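Extracellular solute-binding protein, family 1 (Bifidobacterium longum subsp. infantis ATCC 15697, PDB 3OMB) probably serves as the extracellular substrate-capturing component of an ABC transporter, likely for a carbohydrate, and binds a magnesium ion. Local coordinates at residues T43-K48 and D97-G102; F115-K120 and K146-A151; K133-A138 and I426-T431; H397-D402 and A430-D435. One frame throughout, in Å; residues are numbered along the deposited sequence.

Contact 1. Residues T43-K48 and D97-G102; sequences TVLVKK and DVNLNG
The side chains of T43 and D97 cross at about a right angle where two parallel strands, 41-48 and 98-100, begin their pairing. The D97 backbone N donates to T43 OG1 at 2.9 Å and 171°, while D97 OD2 takes the T43 backbone N at 3.2 Å from above the carboxylate plane. With chi1 at 49°, T43 holds OG1 between its own N and carbonyl carbon, which turns the hydroxyl to D97.

From there the backbones run 8° apart. V98 N bonds T43 O, L45 N bonds V98 O (2.8 Å), L100 N bonds L45 O, and K47 N reaches L100 O at 3.3 Å.

On one face V44 and V98 lie side by side, pointing the same way, with V44 CG2 3.9 Å from V98 CB. L100 slants across both V44 and V46: its CG meets V44 CG1, and its CD1 lies 4.0 Å from V46 CG2. Helix 363-373 packs on this face. On the other, N99 OD1 lies 3.5 Å from L45 CB, and N99 ND2 is bonded to A96 O and S355 O.

At the far end the K47 chain bends at chi3, and its NZ makes a weak bond to N101 O; a water joins K47 O to N101 ND2. Backbone bonds and apolar packing therefore carry this buried pairing, with side-chain polar bonds at the strand start and water at its end.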
loop_
_atom_site.group_PDB
_atom_site.type_symbol
_atom_site.label_atom_id
_atom_site.label_comp_id
_atom_site.label_asym_id
_atom_site.label_seq_id
_atom_site.Cartn_x
_atom_site.Cartn_y
_atom_site.Cartn_z
ATOM N N THR A 43 -16.852 -21.944 9.823
ATOM C CA THR A 43 -17.213 -20.789 8.997
ATOM C C THR A 43 -16.015 -19.873 8.842
ATOM O O THR A 43 -15.312 -19.581 9.806
ATOM C CB THR A 43 -18.393 -19.984 9.587
ATOM O OG1 THR A 43 -18.143 -19.717 10.968
ATOM C CG2 THR A 43 -19.698 -20.771 9.466
ATOM N N VAL A 44 -15.770 -19.436 7.617
ATOM C CA VAL A 44 -14.645 -18.569 7.312
ATOM C C VAL A 44 -15.126 -17.455 6.421
ATOM O O VAL A 44 -15.578 -17.702 5.299
ATOM C CB VAL A 44 -13.530 -19.324 6.568
ATOM C CG1 VAL A 44 -12.334 -18.393 6.301
ATOM C CG2 VAL A 44 -13.094 -20.538 7.358
ATOM N N LEU A 45 -15.029 -16.228 6.915
ATOM C CA LEU A 45 -15.275 -15.055 6.091
ATOM C C LEU A 45 -13.956 -14.733 5.348
ATOM O O LEU A 45 -12.895 -14.788 5.947
ATOM C CB LEU A 45 -15.687 -13.881 6.971
ATOM C CG LEU A 45 -15.721 -12.573 6.184
ATOM C CD1 LEU A 45 -17.143 -12.182 5.894
ATOM C CD2 LEU A 45 -14.955 -11.498 6.930
ATOM N N VAL A 46 -14.040 -14.429 4.052
ATOM C CA VAL A 46 -12.868 -14.133 3.225
ATOM C C VAL A 46 -13.189 -12.978 2.259
ATOM O O VAL A 46 -14.132 -13.039 1.463
ATOM C CB VAL A 46 -12.343 -15.390 2.434
ATOM C CG1 VAL A 46 -13.444 -16.043 1.572
ATOM C CG2 VAL A 46 -11.138 -15.026 1.601
ATOM N N LYS A 47 -12.403 -11.926 2.354
ATOM C CA LYS A 47 -12.489 -10.808 1.422
ATOM C C LYS A 47 -11.815 -11.204 0.113
ATOM O O LYS A 47 -10.758 -11.842 0.130
ATOM C CB LYS A 47 -11.790 -9.595 2.018
ATOM C CG LYS A 47 -12.064 -8.292 1.265
ATOM C CD LYS A 47 -11.113 -7.211 1.712
ATOM C CE LYS A 47 -11.732 -6.349 2.779
ATOM N NZ LYS A 47 -10.675 -5.529 3.448
ATOM N N LYS A 48 -12.438 -10.821 -1.003
ATOM C CA LYS A 48 -12.000 -11.174 -2.361
ATOM C C LYS A 48 -11.857 -9.933 -3.252
ATOM O O LYS A 48 -12.488 -8.902 -3.001
ATOM C CB LYS A 48 -13.034 -12.097 -3.025
ATOM C CG LYS A 48 -13.506 -13.295 -2.193
ATOM C CD LYS A 48 -12.457 -14.416 -2.134
ATOM C CE LYS A 48 -12.190 -15.051 -3.509
ATOM N NZ LYS A 48 -13.397 -15.618 -4.161
ATOM N N ASP A 97 -16.290 -17.920 12.291
ATOM C CA ASP A 97 -15.248 -18.499 13.151
ATOM C C ASP A 97 -13.853 -17.962 12.835
ATOM O O ASP A 97 -13.110 -17.582 13.731
ATOM C CB ASP A 97 -15.211 -20.025 13.030
ATOM C CG ASP A 97 -16.498 -20.692 13.488
ATOM O OD1 ASP A 97 -17.235 -20.080 14.303
ATOM O OD2 ASP A 97 -16.758 -21.841 13.026
ATOM N N VAL A 98 -13.506 -17.989 11.552
ATOM C CA VAL A 98 -12.231 -17.507 11.064
ATOM C C VAL A 98 -12.535 -16.375 10.084
ATOM O O VAL A 98 -13.456 -16.475 9.274
ATOM C CB VAL A 98 -11.418 -18.638 10.375
ATOM C CG1 VAL A 98 -10.093 -18.100 9.741
ATOM C CG2 VAL A 98 -11.139 -19.789 11.355
ATOM N N ASN A 99 -11.759 -15.298 10.164
ATOM C CA ASN A 99 -12.022 -14.125 9.351
ATOM C C ASN A 99 -10.748 -13.672 8.668
ATOM O O ASN A 99 -9.748 -13.375 9.332
ATOM C CB ASN A 99 -12.590 -13.010 10.217
ATOM C CG ASN A 99 -13.859 -13.415 10.909
ATOM O OD1 ASN A 99 -14.929 -13.269 10.355
ATOM N ND2 ASN A 99 -13.743 -13.960 12.112
ATOM N N LEU A 100 -10.800 -13.633 7.338
ATOM C CA LEU A 100 -9.656 -13.259 6.519
ATOM C C LEU A 100 -9.848 -11.856 5.952
ATOM O O LEU A 100 -10.741 -11.625 5.139
ATOM C CB LEU A 100 -9.416 -14.289 5.394
ATOM C CG LEU A 100 -9.389 -15.773 5.800
ATOM C CD1 LEU A 100 -9.005 -16.641 4.614
ATOM C CD2 LEU A 100 -8.454 -16.058 6.988
ATOM N N ASN A 101 -9.000 -10.932 6.394
ATOM C CA ASN A 101 -9.084 -9.526 6.030
ATOM C C ASN A 101 -10.471 -8.965 6.296
ATOM O O ASN A 101 -10.992 -8.190 5.504
ATOM C CB ASN A 101 -8.680 -9.286 4.571
ATOM C CG ASN A 101 -7.181 -9.362 4.359
ATOM O OD1 ASN A 101 -6.424 -8.589 4.932
ATOM N ND2 ASN A 101 -6.751 -10.283 3.514
ATOM N N GLY A 102 -11.071 -9.391 7.401
ATOM C CA GLY A 102 -12.389 -8.897 7.793
ATOM C C GLY A 102 -12.305 -7.728 8.748
ATOM O O GLY A 102 -12.960 -6.718 8.540
HETATM O O HOH W 1 -8.770 -12.322 2.135
#

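Contact 2. Residues F115-K120 and K146-A151; sequences FEDLSK and KGRIYA
The segments 115-120 and 146-151 run 141° apart end to end, without regular strand pairing, and one direct backbone bond joins them, L118 N to I149 O at 2.8 Å. An Asx turn at D117 organises the meeting of these two loops. With CG anti to the backbone N, D117 sends its carboxylate across to I149, and OD1 receives the I149 N at 3.0 Å and 172°. The same oxygen accepts S119 N, closing the turn, and S119 OG; three donors thus grip it out of the carboxylate plane, I149 N from one face and S119 N and OG from the other.

D117 crosses the extended R148 chain at about a right angle, its OD2 3.3 Å from R148 CG; R148 NH1 bonds Y109 OH. The two flat groups are 70° apart and their charged atoms stay beyond salt-bridge range. I149 packs CG1 on S119 CB (3.8 Å) and CG2 on L118 CB, while L118 also touches strand 352-356, an outermost strand of the mixed sheet.

The Y150 ring meets Y109 edge-to-face, and its CE1 lies 3.8 Å from D117 CB. E116 O sits at the Y150 ring edge, near the ring plane, 3.3 Å from CD1.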
loop_
_atom_site.group_PDB
_atom_site.type_symbol
_atom_site.label_atom_id
_atom_site.label_comp_id
_atom_site.label_asym_id
_atom_site.label_seq_id
_atom_site.Cartn_x
_atom_site.Cartn_y
_atom_site.Cartn_z
ATOM N N PHE A 115 -13.574 -11.333 19.900
ATOM C CA PHE A 115 -12.421 -11.908 19.210
ATOM C C PHE A 115 -11.506 -12.636 20.158
ATOM O O PHE A 115 -11.347 -12.233 21.301
ATOM C CB PHE A 115 -11.649 -10.836 18.433
ATOM C CG PHE A 115 -12.417 -10.277 17.268
ATOM C CD1 PHE A 115 -12.489 -10.968 16.069
ATOM C CD2 PHE A 115 -13.093 -9.069 17.378
ATOM C CE1 PHE A 115 -13.216 -10.458 14.990
ATOM C CE2 PHE A 115 -13.813 -8.551 16.308
ATOM C CZ PHE A 115 -13.880 -9.252 15.107
ATOM N N GLU A 116 -10.927 -13.729 19.672
ATOM C CA GLU A 116 -9.992 -14.528 20.446
ATOM C C GLU A 116 -8.669 -13.794 20.576
ATOM O O GLU A 116 -8.175 -13.234 19.585
ATOM C CB GLU A 116 -9.737 -15.852 19.735
ATOM C CG GLU A 116 -8.872 -16.817 20.517
ATOM C CD GLU A 116 -9.540 -17.305 21.782
ATOM O OE1 GLU A 116 -10.788 -17.354 21.826
ATOM O OE2 GLU A 116 -8.817 -17.645 22.742
ATOM N N ASP A 117 -8.111 -13.785 21.792
ATOM C CA ASP A 117 -6.751 -13.290 21.989
ATOM C C ASP A 117 -5.770 -14.409 21.646
ATOM O O ASP A 117 -5.447 -15.272 22.475
ATOM C CB ASP A 117 -6.539 -12.741 23.406
ATOM C CG ASP A 117 -5.106 -12.259 23.645
ATOM O OD1 ASP A 117 -4.278 -12.280 22.711
ATOM O OD2 ASP A 117 -4.797 -11.865 24.790
ATOM N N LEU A 118 -5.292 -14.367 20.408
ATOM C CA LEU A 118 -4.429 -15.412 19.870
ATOM C C LEU A 118 -3.076 -15.551 20.572
ATOM O O LEU A 118 -2.412 -16.577 20.428
ATOM C CB LEU A 118 -4.264 -15.232 18.355
ATOM C CG LEU A 118 -5.606 -15.338 17.625
ATOM C CD1 LEU A 118 -5.496 -14.977 16.147
ATOM C CD2 LEU A 118 -6.263 -16.708 17.810
ATOM N N SER A 119 -2.675 -14.533 21.333
ATOM C CA SER A 119 -1.413 -14.589 22.058
ATOM C C SER A 119 -1.412 -15.730 23.064
ATOM O O SER A 119 -0.369 -16.280 23.364
ATOM C CB SER A 119 -1.085 -13.250 22.748
ATOM O OG SER A 119 -1.858 -13.037 23.915
ATOM N N LYS A 120 -2.589 -16.100 23.558
ATOM C CA LYS A 120 -2.727 -17.252 24.457
ATOM C C LYS A 120 -2.720 -18.616 23.747
ATOM O O LYS A 120 -2.748 -19.643 24.413
ATOM C CB LYS A 120 -4.007 -17.117 25.306
ATOM C CG LYS A 120 -4.077 -15.855 26.183
ATOM C CD LYS A 120 -2.931 -15.785 27.204
ATOM C CE LYS A 120 -3.085 -14.594 28.151
ATOM N NZ LYS A 120 -2.784 -13.310 27.453
ATOM N N LYS A 146 -0.817 -3.897 24.813
ATOM C CA LYS A 146 -1.218 -4.682 25.972
ATOM C C LYS A 146 -0.708 -6.111 25.804
ATOM O O LYS A 146 -1.009 -6.970 26.629
ATOM C CB LYS A 146 -2.742 -4.690 26.149
ATOM C CG LYS A 146 -3.419 -3.338 26.038
ATOM C CD LYS A 146 -3.566 -2.730 27.394
ATOM C CE LYS A 146 -4.339 -1.427 27.359
ATOM N NZ LYS A 146 -4.439 -0.952 28.779
ATOM N N GLY A 147 0.057 -6.352 24.735
ATOM C CA GLY A 147 0.570 -7.686 24.388
ATOM C C GLY A 147 -0.462 -8.654 23.829
ATOM O O GLY A 147 -0.189 -9.860 23.697
ATOM N N ARG A 148 -1.650 -8.165 23.485
ATOM C CA ARG A 148 -2.654 -9.077 22.916
ATOM C C ARG A 148 -2.509 -9.213 21.393
ATOM O O ARG A 148 -1.980 -8.321 20.724
ATOM C CB ARG A 148 -4.078 -8.666 23.303
ATOM C CG ARG A 148 -4.287 -8.565 24.803
ATOM C CD ARG A 148 -5.750 -8.334 25.102
ATOM N NE ARG A 148 -6.022 -8.295 26.535
ATOM C CZ ARG A 148 -6.129 -7.180 27.253
ATOM N NH1 ARG A 148 -5.971 -5.983 26.696
ATOM N NH2 ARG A 148 -6.383 -7.267 28.542
ATOM N N ILE A 149 -2.975 -10.335 20.854
ATOM C CA ILE A 149 -2.934 -10.534 19.404
ATOM C C ILE A 149 -4.338 -10.834 18.933
ATOM O O ILE A 149 -4.846 -11.945 19.119
ATOM C CB ILE A 149 -2.007 -11.681 19.011
ATOM C CG1 ILE A 149 -0.573 -11.414 19.462
ATOM C CG2 ILE A 149 -2.060 -11.925 17.478
ATOM C CD1 ILE A 149 0.379 -12.636 19.231
ATOM N N TYR A 150 -4.986 -9.831 18.362
ATOM C CA TYR A 150 -6.355 -9.992 17.916
ATOM C C TYR A 150 -6.433 -10.182 16.408
ATOM O O TYR A 150 -7.386 -10.769 15.904
ATOM C CB TYR A 150 -7.190 -8.796 18.349
ATOM C CG TYR A 150 -7.578 -8.850 19.808
ATOM C CD1 TYR A 150 -8.214 -9.981 20.337
ATOM C CD2 TYR A 150 -7.332 -7.770 20.658
ATOM C CE1 TYR A 150 -8.588 -10.039 21.656
ATOM C CE2 TYR A 150 -7.714 -7.816 21.997
ATOM C CZ TYR A 150 -8.334 -8.957 22.479
ATOM O OH TYR A 150 -8.697 -9.039 23.793
ATOM N N ALA A 151 -5.418 -9.703 15.696
ATOM C CA ALA A 151 -5.430 -9.731 14.246
ATOM C C ALA A 151 -4.016 -9.942 13.773
ATOM O O ALA A 151 -3.175 -9.087 13.956
ATOM C CB ALA A 151 -5.995 -8.396 13.671
HETATM O O HOH W 2 -8.642 -12.940 16.812
#

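Contact 3. Residues K133-A138 and I426-T431; sequences KQKPDA and IPDEAT
Q134 reaches from the end of helix 126-134 to D428 and E429, which form the middle of a type I beta turn running from P427 to A430. CB points toward the turn, and CG follows anti to the backbone N, with the chain extended beyond it. CG comes to 4.0 Å from D428 OD2, its nearest atom across the contact. CD lies 3.7 Å from D428 N, and the amide then divides its work. OE1 accepts the D428 backbone N at 2.8 Å, the donor tilted somewhat from the carbonyl plane. NE2 donates to E429 OE1 at 2.9 Å and 162°; the bond lies in the amide plane and uses the syn lone pair of the carboxylate oxygen. Gripped through both atoms, the amide has its flip state defined by one donor and one acceptor. Its plane stands 76° from the E429 carboxylate but only 20° from that of D428.

K135 and D428 come from opposite directions. The lysine bends at chi2, and NZ makes a salt bridge to D428 OD1 on its syn side, somewhat out of the carboxylate plane. A second acid, E348, also bridges to NZ, so the ammonium is probably held in its charged form. A water donates to D428 OD2 at 2.5 Å.

Within the fold, the contact lies at the surface. K135 occupies the junction between helices 126-134 and 136-142, while the turn leads into strand 431-433, with P427 and A430 packed against E376 of helix 376-384.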
loop_
_atom_site.group_PDB
_atom_site.type_symbol
_atom_site.label_atom_id
_atom_site.label_comp_id
_atom_site.label_asym_id
_atom_site.label_seq_id
_atom_site.Cartn_x
_atom_site.Cartn_y
_atom_site.Cartn_z
ATOM N N LYS A 133 9.209 -14.917 13.939
ATOM C CA LYS A 133 10.636 -15.026 14.183
ATOM C C LYS A 133 11.444 -14.435 13.025
ATOM O O LYS A 133 12.391 -13.673 13.257
ATOM C CB LYS A 133 11.045 -16.469 14.458
ATOM C CG LYS A 133 12.529 -16.633 14.765
ATOM C CD LYS A 133 12.899 -18.091 14.905
ATOM C CE LYS A 133 14.384 -18.290 14.659
ATOM N NZ LYS A 133 14.822 -19.603 15.210
ATOM N N GLN A 134 11.065 -14.764 11.795
ATOM C CA GLN A 134 11.744 -14.243 10.614
ATOM C C GLN A 134 11.423 -12.761 10.275
ATOM O O GLN A 134 12.263 -12.055 9.707
ATOM C CB GLN A 134 11.421 -15.135 9.406
ATOM C CG GLN A 134 12.399 -14.965 8.270
ATOM C CD GLN A 134 12.071 -15.871 7.124
ATOM O OE1 GLN A 134 11.353 -15.479 6.211
ATOM N NE2 GLN A 134 12.550 -17.107 7.187
ATOM N N LYS A 135 10.217 -12.309 10.618
ATOM C CA LYS A 135 9.765 -10.964 10.288
ATOM C C LYS A 135 9.303 -10.280 11.573
ATOM O O LYS A 135 8.095 -10.227 11.862
ATOM C CB LYS A 135 8.588 -11.014 9.305
ATOM C CG LYS A 135 8.729 -11.967 8.116
ATOM C CD LYS A 135 9.631 -11.398 7.069
ATOM C CE LYS A 135 9.836 -12.372 5.915
ATOM N NZ LYS A 135 10.550 -11.634 4.820
ATOM N N PRO A 136 10.250 -9.738 12.352
ATOM C CA PRO A 136 9.820 -9.159 13.629
ATOM C C PRO A 136 8.883 -7.969 13.470
ATOM O O PRO A 136 8.182 -7.619 14.428
ATOM C CB PRO A 136 11.130 -8.747 14.313
ATOM C CG PRO A 136 12.236 -9.184 13.407
ATOM C CD PRO A 136 11.663 -9.459 12.058
ATOM N N ASP A 137 8.847 -7.341 12.298
ATOM C CA ASP A 137 7.883 -6.243 12.116
ATOM C C ASP A 137 6.420 -6.736 12.023
ATOM O O ASP A 137 5.488 -5.988 12.353
ATOM C CB ASP A 137 8.250 -5.330 10.939
ATOM C CG ASP A 137 9.410 -4.345 11.272
ATOM O OD1 ASP A 137 10.038 -4.427 12.372
ATOM O OD2 ASP A 137 9.696 -3.477 10.411
ATOM N N ALA A 138 6.233 -7.991 11.582
ATOM C CA ALA A 138 4.920 -8.639 11.563
ATOM C C ALA A 138 4.437 -8.979 12.952
ATOM O O ALA A 138 3.248 -8.908 13.218
ATOM C CB ALA A 138 4.945 -9.899 10.730
ATOM N N ILE A 426 4.779 -15.578 2.965
ATOM C CA ILE A 426 5.720 -16.212 2.048
ATOM C C ILE A 426 7.074 -16.093 2.705
ATOM O O ILE A 426 7.580 -14.968 2.869
ATOM C CB ILE A 426 5.793 -15.510 0.665
ATOM C CG1 ILE A 426 4.416 -15.446 -0.016
ATOM C CG2 ILE A 426 6.826 -16.224 -0.262
ATOM C CD1 ILE A 426 3.834 -16.767 -0.345
ATOM N N PRO A 427 7.669 -17.243 3.085
ATOM C CA PRO A 427 8.931 -17.237 3.844
ATOM C C PRO A 427 10.123 -16.864 2.955
ATOM O O PRO A 427 10.057 -17.055 1.733
ATOM C CB PRO A 427 9.043 -18.674 4.338
ATOM C CG PRO A 427 8.319 -19.498 3.219
ATOM C CD PRO A 427 7.208 -18.609 2.742
ATOM N N ASP A 428 11.199 -16.346 3.557
ATOM C CA ASP A 428 12.370 -15.908 2.780
ATOM C C ASP A 428 13.036 -17.049 2.037
ATOM O O ASP A 428 13.701 -16.830 1.006
ATOM C CB ASP A 428 13.401 -15.221 3.645
ATOM C CG ASP A 428 12.980 -13.820 4.058
ATOM O OD1 ASP A 428 11.960 -13.305 3.519
ATOM O OD2 ASP A 428 13.676 -13.246 4.932
ATOM N N GLU A 429 12.858 -18.266 2.546
ATOM C CA GLU A 429 13.487 -19.418 1.901
ATOM C C GLU A 429 12.775 -19.790 0.584
ATOM O O GLU A 429 13.312 -20.552 -0.196
ATOM C CB GLU A 429 13.665 -20.608 2.884
ATOM C CG GLU A 429 12.384 -21.086 3.565
ATOM C CD GLU A 429 12.004 -20.334 4.876
ATOM O OE1 GLU A 429 12.489 -19.197 5.159
ATOM O OE2 GLU A 429 11.160 -20.911 5.629
ATOM N N ALA A 430 11.591 -19.222 0.324
ATOM C CA ALA A 430 10.876 -19.500 -0.927
ATOM C C ALA A 430 11.386 -18.651 -2.089
ATOM O O ALA A 430 11.550 -17.439 -1.950
ATOM C CB ALA A 430 9.408 -19.283 -0.763
ATOM N N THR A 431 11.639 -19.310 -3.218
ATOM C CA THR A 431 12.032 -18.671 -4.466
ATOM C C THR A 431 10.925 -18.916 -5.480
ATOM O O THR A 431 10.619 -20.066 -5.807
ATOM C CB THR A 431 13.401 -19.212 -5.020
ATOM O OG1 THR A 431 14.411 -19.059 -4.023
ATOM C CG2 THR A 431 13.844 -18.437 -6.290
HETATM O O HOH W 3 13.308 -11.451 6.584
#

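Contact 4. Residues H397-D402 and A430-D435; sequences HEYTVD and ATIKGD
A beta-alpha-beta unit brings these residues together: strand 398-401, helix 403-411 and strand 431-433, with the two strands parallel and 20° apart. Four backbone bonds alternate between them: T431 N to H397 O, Y399 N to T431 O, K433 N to Y399 O (178°), and V401 N to K433 O, at 2.7 Å.

Y399 and I432 share one face, and V401, turned toward the partner strand, adds its CG2 to it. Y399 CD2 lies 4.2 Å from I432 CG1 as the two chains pass at a slant, and A430 CB comes to the ring edge near its plane. V401 CG2 lies 3.9 Å from I432 CG2; both residues touch L384 of helix 376-384. The same helix supplies E376, whose carboxylate is hydrogen-bonded to Y399 OH and to H397 ND1.

On the other side, T400 and K433 lie side by side, T400 OG1 3.9 Å from K433 CD. The lysine has CG anti to the backbone N and extends onward along the threonine. A water 2.6 Å from E398 OE2 also bonds T431 OG1.

The chemistry implies a two-sided sheet edge: a mainly apolar face against helix 376-384, with E376 taking the polar ends of Y399 and H397, and a polar face of threonines, lysine and glutamate with water.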
loop_
_atom_site.group_PDB
_atom_site.type_symbol
_atom_site.label_atom_id
_atom_site.label_comp_id
_atom_site.label_asym_id
_atom_site.label_seq_id
_atom_site.Cartn_x
_atom_site.Cartn_y
_atom_site.Cartn_z
ATOM N N HIS A 397 11.167 -25.617 -1.875
ATOM C CA HIS A 397 10.848 -24.210 -1.658
ATOM C C HIS A 397 10.926 -23.408 -2.960
ATOM O O HIS A 397 11.253 -22.211 -2.945
ATOM C CB HIS A 397 11.771 -23.598 -0.601
ATOM C CG HIS A 397 11.814 -24.367 0.681
ATOM N ND1 HIS A 397 10.778 -24.351 1.592
ATOM C CD2 HIS A 397 12.759 -25.195 1.192
ATOM C CE1 HIS A 397 11.087 -25.127 2.616
ATOM N NE2 HIS A 397 12.280 -25.655 2.397
ATOM N N GLU A 398 10.626 -24.058 -4.079
ATOM C CA GLU A 398 10.777 -23.420 -5.384
ATOM C C GLU A 398 9.577 -23.605 -6.275
ATOM O O GLU A 398 9.025 -24.713 -6.391
ATOM C CB GLU A 398 12.033 -23.903 -6.112
ATOM C CG GLU A 398 13.332 -23.397 -5.507
ATOM C CD GLU A 398 13.750 -24.185 -4.262
ATOM O OE1 GLU A 398 13.423 -25.399 -4.150
ATOM O OE2 GLU A 398 14.389 -23.576 -3.379
ATOM N N TYR A 399 9.197 -22.504 -6.921
ATOM C CA TYR A 399 7.969 -22.438 -7.682
ATOM C C TYR A 399 8.192 -21.649 -8.966
ATOM O O TYR A 399 8.974 -20.695 -8.994
ATOM C CB TYR A 399 6.851 -21.802 -6.836
ATOM C CG TYR A 399 6.779 -22.357 -5.425
ATOM C CD1 TYR A 399 5.937 -23.433 -5.111
ATOM C CD2 TYR A 399 7.574 -21.820 -4.404
ATOM C CE1 TYR A 399 5.890 -23.944 -3.808
ATOM C CE2 TYR A 399 7.534 -22.321 -3.123
ATOM C CZ TYR A 399 6.691 -23.374 -2.820
ATOM O OH TYR A 399 6.669 -23.854 -1.527
ATOM N N THR A 400 7.501 -22.054 -10.020
ATOM C CA THR A 400 7.536 -21.315 -11.283
ATOM C C THR A 400 6.118 -20.949 -11.665
ATOM O O THR A 400 5.238 -21.809 -11.690
ATOM C CB THR A 400 8.213 -22.123 -12.425
ATOM O OG1 THR A 400 9.570 -22.403 -12.066
ATOM C CG2 THR A 400 8.199 -21.333 -13.759
ATOM N N VAL A 401 5.910 -19.665 -11.936
ATOM C CA VAL A 401 4.626 -19.165 -12.409
ATOM C C VAL A 401 4.585 -19.210 -13.934
ATOM O O VAL A 401 5.548 -18.846 -14.604
ATOM C CB VAL A 401 4.363 -17.726 -11.921
ATOM C CG1 VAL A 401 3.025 -17.204 -12.438
ATOM C CG2 VAL A 401 4.398 -17.660 -10.404
ATOM N N ASP A 402 3.460 -19.677 -14.466
ATOM C CA ASP A 402 3.185 -19.615 -15.896
ATOM C C ASP A 402 2.347 -18.375 -16.188
ATOM O O ASP A 402 1.144 -18.348 -15.950
ATOM C CB ASP A 402 2.445 -20.871 -16.338
ATOM C CG ASP A 402 2.034 -20.828 -17.802
ATOM O OD1 ASP A 402 1.747 -21.920 -18.337
ATOM O OD2 ASP A 402 1.997 -19.724 -18.413
ATOM N N ALA A 430 11.591 -19.222 0.324
ATOM C CA ALA A 430 10.876 -19.500 -0.927
ATOM C C ALA A 430 11.386 -18.651 -2.089
ATOM O O ALA A 430 11.550 -17.439 -1.950
ATOM C CB ALA A 430 9.408 -19.283 -0.763
ATOM N N THR A 431 11.639 -19.310 -3.218
ATOM C CA THR A 431 12.032 -18.671 -4.466
ATOM C C THR A 431 10.925 -18.916 -5.480
ATOM O O THR A 431 10.619 -20.066 -5.807
ATOM C CB THR A 431 13.401 -19.212 -5.020
ATOM O OG1 THR A 431 14.411 -19.059 -4.023
ATOM C CG2 THR A 431 13.844 -18.437 -6.290
ATOM N N ILE A 432 10.306 -17.827 -5.926
ATOM C CA ILE A 432 9.254 -17.856 -6.948
ATOM C C ILE A 432 9.778 -17.241 -8.252
ATOM O O ILE A 432 10.177 -16.073 -8.279
ATOM C CB ILE A 432 8.009 -17.088 -6.480
ATOM C CG1 ILE A 432 7.436 -17.720 -5.200
ATOM C CG2 ILE A 432 6.951 -17.070 -7.574
ATOM C CD1 ILE A 432 6.449 -16.856 -4.439
ATOM N N LYS A 433 9.776 -18.035 -9.319
ATOM C CA LYS A 433 10.140 -17.574 -10.660
ATOM C C LYS A 433 8.885 -17.175 -11.465
ATOM O O LYS A 433 7.885 -17.876 -11.441
ATOM C CB LYS A 433 10.929 -18.686 -11.364
ATOM C CG LYS A 433 11.215 -18.472 -12.836
ATOM C CD LYS A 433 12.002 -19.656 -13.433
ATOM C CE LYS A 433 12.367 -19.399 -14.899
ATOM N NZ LYS A 433 12.652 -20.668 -15.651
ATOM N N GLY A 434 8.937 -16.038 -12.152
ATOM C CA GLY A 434 7.866 -15.614 -13.060
ATOM C C GLY A 434 6.742 -14.770 -12.482
ATOM O O GLY A 434 5.731 -14.571 -13.160
ATOM N N ASP A 435 6.865 -14.298 -11.237
ATOM C CA ASP A 435 5.906 -13.312 -10.706
ATOM C C ASP A 435 6.330 -11.965 -11.290
ATOM O O ASP A 435 7.170 -11.276 -10.719
ATOM C CB ASP A 435 5.905 -13.285 -9.166
ATOM C CG ASP A 435 4.899 -12.241 -8.565
ATOM O OD1 ASP A 435 4.327 -11.415 -9.324
ATOM O OD2 ASP A 435 4.690 -12.230 -7.316
HETATM O O HOH W 4 14.354 -21.151 -2.563
#

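In the fold
Contacts 3 and 4 are directly coupled: they share A430 and T431, their centres lie 16 Å apart, and E429 O packs 3.4 Å from H397 CB. The turn of contact 3 thus runs straight into the parallel strand of contact 4. Contacts 1 and 2 follow in series along the chain, 17 Å between centres, with nearest atoms about 5 Å apart and no touch; strand 352-356 borders both. Contact 2 alternates with contact 3 in sequence, and their nearest atoms are about 6 Å apart. Contacts 2 and 4 are the farthest pair, 33 Å between centres. All four lie away from the magnesium site of D199, N201, N203, Q205, D207 and E208.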